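Local coordinates for protein malic enzyme (Entamoeba histolytica, PDB 3NV9) that probably catalyses the NADP-dependent oxidative decarboxylation of malate to pyruvate, as malic enzymes do, and is linked to activation of the drug metronidazole, at residues 371-376 with 423-428. Residues are numbered along the deposited sequence; the frame is centred on the assembly and turned at random.
Sequences LIVRAR and MQAIKD. With SO4 (sulfate ion), chain I.
The methyl of A425 meets two side chains of 371-376: CB of A375 lies 4.0 Å from CB of A425, and CG2 of V373 reaches that same A425 CB at 4.2 Å. All three residues are buried, and the contact is purely apolar, with no hydrogen bond joining the segments. V373 sets both methyls beside its backbone N, with CG1 anti to the carbonyl carbon (chi1 -67°); CG2, between N and that carbon, does the touching. M382 of helix 380-396 packs against both alanines.

The polar bonds lie within one segment or go to partners outside the two. On 423-428, Q424 NE2 gives a hydrogen bond of 3.2 Å to D428 OD1, one helical turn on, meeting the carboxylate from above its plane. T379 and N381 also bond to D428. Well apart from the methyls, R376 holds a sulfate, probably from the crystallisation liquor: NH1 donates almost straight (176°) to sulfate O3 at 2.9 Å, in the guanidinium plane, while NH2 makes a weak, bent bond to O1. R432 also binds this sulfate.

Helix 363-372 ends here in a Schellman motif, with R374 at positive phi as the C-prime residue and A375 N returning to A370 O. Through V373 and A375, flanking R374 in sequence, this cap packs on A425 in the last turn of helix 413-428, a loop-to-helix contact within the Rossmann-type NAD-binding domain of malic enzymes.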
ATOM      1  N   LEU A 371      13.491   8.138   8.133  1.00 22.91           N
ATOM      2  CA  LEU A 371      13.070   6.798   8.474  1.00 23.22           C
ATOM      3  C   LEU A 371      14.165   6.047   9.273  1.00 24.60           C
ATOM      4  O   LEU A 371      13.862   5.306  10.254  1.00 24.45           O
ATOM      5  CB  LEU A 371      12.672   6.010   7.226  1.00 22.38           C
ATOM      6  CG  LEU A 371      11.306   6.294   6.561  1.00 23.29           C
ATOM      7  CD1 LEU A 371      11.153   5.448   5.318  1.00 16.97           C
ATOM      8  CD2 LEU A 371      10.112   6.008   7.567  1.00 21.25           C
ATOM      9  N   ILE A 372      15.427   6.246   8.880  1.00 24.45           N
ATOM     10  CA  ILE A 372      16.526   5.465   9.464  1.00 25.11           C
ATOM     11  C   ILE A 372      16.721   5.757  10.968  1.00 25.57           C
ATOM     12  O   ILE A 372      16.820   4.858  11.775  1.00 26.41           O
ATOM     13  CB  ILE A 372      17.822   5.661   8.638  1.00 24.21           C
ATOM     14  CG1 ILE A 372      17.841   4.658   7.442  1.00 23.29           C
ATOM     15  CG2 ILE A 372      19.004   5.501   9.529  1.00 26.82           C
ATOM     16  CD1 ILE A 372      18.732   5.046   6.272  1.00 21.24           C
ATOM     17  N   VAL A 373      16.720   7.027  11.324  1.00 27.44           N
ATOM     18  CA  VAL A 373      16.911   7.473  12.704  1.00 27.98           C
ATOM     19  C   VAL A 373      15.554   7.811  13.368  1.00 28.62           C
ATOM     20  O   VAL A 373      15.519   8.440  14.437  1.00 28.78           O
ATOM     21  CB  VAL A 373      17.812   8.741  12.756  1.00 28.05           C
ATOM     22  CG1 VAL A 373      19.227   8.417  12.316  1.00 25.46           C
ATOM     23  CG2 VAL A 373      17.196   9.854  11.876  1.00 26.59           C
ATOM     24  N   ARG A 374      14.449   7.434  12.719  1.00 27.84           N
ATOM     25  CA  ARG A 374      13.134   7.628  13.323  1.00 27.46           C
ATOM     26  C   ARG A 374      12.893   9.095  13.780  1.00 26.98           C
ATOM     27  O   ARG A 374      12.500   9.338  14.898  1.00 24.58           O
ATOM     28  CB  ARG A 374      12.918   6.621  14.477  1.00 27.05           C
ATOM     29  CG  ARG A 374      12.879   5.154  14.001  1.00 27.51           C
ATOM     30  CD  ARG A 374      12.240   4.238  15.036  1.00 32.21           C
ATOM     31  NE  ARG A 374      11.010   4.868  15.547  1.00 35.10           N
ATOM     32  CZ  ARG A 374      10.582   4.834  16.804  1.00 32.99           C
ATOM     33  NH1 ARG A 374      11.273   4.190  17.744  1.00 30.80           N
ATOM     34  NH2 ARG A 374       9.462   5.481  17.108  1.00 33.24           N
ATOM     35  N   ALA A 375      13.111  10.053  12.891  1.00 26.86           N
ATOM     36  CA  ALA A 375      12.768  11.412  13.218  1.00 29.47           C
ATOM     37  C   ALA A 375      11.278  11.529  13.421  1.00 30.63           C
ATOM     38  O   ALA A 375      10.452  10.920  12.691  1.00 30.94           O
ATOM     39  CB  ALA A 375      13.223  12.401  12.162  1.00 28.53           C
ATOM     40  N   ARG A 376      10.950  12.335  14.414  1.00 31.53           N
ATOM     41  CA  ARG A 376       9.569  12.593  14.819  1.00 32.23           C
ATOM     42  C   ARG A 376       8.902  13.538  13.851  1.00 31.69           C
ATOM     43  O   ARG A 376       7.717  13.397  13.585  1.00 33.83           O
ATOM     44  CB  ARG A 376       9.534  13.202  16.232  1.00 31.84           C
ATOM     45  CG  ARG A 376       9.978  12.246  17.356  1.00 31.96           C
ATOM     46  CD  ARG A 376       9.974  13.073  18.673  1.00 36.80           C
ATOM     47  NE  ARG A 376      10.789  12.501  19.723  1.00 37.45           N
ATOM     48  CZ  ARG A 376      10.361  11.563  20.571  1.00 42.30           C
ATOM     49  NH1 ARG A 376       9.119  11.074  20.473  1.00 38.05           N
ATOM     50  NH2 ARG A 376      11.184  11.105  21.528  1.00 43.00           N
ATOM     51  N   MET A 423      21.726  13.386  10.390  1.00 27.24           N
ATOM     52  CA  MET A 423      22.631  13.942  11.365  1.00 27.62           C
ATOM     53  C   MET A 423      21.968  15.203  11.902  1.00 27.88           C
ATOM     54  O   MET A 423      21.949  15.445  13.117  1.00 27.59           O
ATOM     55  CB  MET A 423      23.985  14.283  10.705  1.00 26.27           C
ATOM     56  CG  MET A 423      24.842  13.072  10.356  1.00 28.04           C
ATOM     57  SD  MET A 423      25.177  11.933  11.725  1.00 27.29           S
ATOM     58  CE  MET A 423      23.914  10.652  11.624  1.00 23.55           C
ATOM     59  N   GLN A 424      21.462  15.992  10.955  1.00 28.32           N
ATOM     60  CA  GLN A 424      20.643  17.161  11.230  1.00 29.54           C
ATOM     61  C   GLN A 424      19.452  16.803  12.119  1.00 28.95           C
ATOM     62  O   GLN A 424      19.184  17.521  13.070  1.00 27.88           O
ATOM     63  CB  GLN A 424      20.214  17.878   9.947  1.00 29.60           C
ATOM     64  CG  GLN A 424      19.711  19.279  10.194  1.00 33.55           C
ATOM     65  CD  GLN A 424      20.813  20.247  10.699  1.00 38.07           C
ATOM     66  OE1 GLN A 424      21.766  20.589   9.991  1.00 38.04           O
ATOM     67  NE2 GLN A 424      20.649  20.701  11.920  1.00 39.21           N
ATOM     68  N   ALA A 425      18.783  15.667  11.870  1.00 29.09           N
ATOM     69  CA  ALA A 425      17.625  15.299  12.751  1.00 28.96           C
ATOM     70  C   ALA A 425      18.115  15.107  14.193  1.00 29.13           C
ATOM     71  O   ALA A 425      17.553  15.672  15.125  1.00 28.00           O
ATOM     72  CB  ALA A 425      16.873  14.064  12.233  1.00 27.56           C
ATOM     73  N   ILE A 426      19.181  14.316  14.364  1.00 30.06           N
ATOM     74  CA  ILE A 426      19.877  14.224  15.671  1.00 30.51           C
ATOM     75  C   ILE A 426      20.245  15.604  16.244  1.00 31.29           C
ATOM     76  O   ILE A 426      19.933  15.892  17.398  1.00 32.28           O
ATOM     77  CB  ILE A 426      21.150  13.330  15.595  1.00 31.16           C
ATOM     78  CG1 ILE A 426      20.750  11.918  15.135  1.00 27.96           C
ATOM     79  CG2 ILE A 426      21.907  13.342  16.968  1.00 29.98           C
ATOM     80  CD1 ILE A 426      21.902  11.038  14.832  1.00 27.22           C
ATOM     81  N   LYS A 427      20.887  16.460  15.450  1.00 31.38           N
ATOM     82  CA  LYS A 427      21.208  17.782  15.947  1.00 31.97           C
ATOM     83  C   LYS A 427      19.959  18.635  16.340  1.00 33.10           C
ATOM     84  O   LYS A 427      20.004  19.424  17.296  1.00 33.56           O
ATOM     85  CB  LYS A 427      22.082  18.521  14.957  1.00 31.32           C
ATOM     86  CG  LYS A 427      22.333  19.976  15.334  1.00 34.47           C
ATOM     87  CD  LYS A 427      23.147  20.732  14.255  1.00 38.56           C
ATOM     88  CE  LYS A 427      23.000  22.239  14.462  1.00 41.27           C
ATOM     89  NZ  LYS A 427      24.257  22.932  14.045  1.00 39.90           N
ATOM     90  N   ASP A 428      18.868  18.505  15.587  1.00 32.98           N
ATOM     91  CA  ASP A 428      17.642  19.212  15.895  1.00 32.93           C
ATOM     92  C   ASP A 428      16.909  18.627  17.143  1.00 32.80           C
ATOM     93  O   ASP A 428      16.030  19.286  17.721  1.00 33.47           O
ATOM     94  CB  ASP A 428      16.735  19.210  14.669  1.00 32.38           C
ATOM     95  CG  ASP A 428      17.271  20.076  13.525  1.00 35.38           C
ATOM     96  OD1 ASP A 428      18.074  21.043  13.745  1.00 36.06           O
ATOM     97  OD2 ASP A 428      16.863  19.802  12.371  1.00 34.78           O
TER
HETATM   98  S   SO4 I 494       8.971   8.053  21.537  1.00105.59           S
HETATM   99  O1  SO4 I 494      10.337   8.577  21.449  1.00105.28           O
HETATM  100  O2  SO4 I 494       9.041   6.776  22.246  1.00105.00           O
HETATM  101  O3  SO4 I 494       8.116   8.996  22.257  1.00105.02           O
HETATM  102  O4  SO4 I 494       8.386   7.844  20.214  1.00104.32           O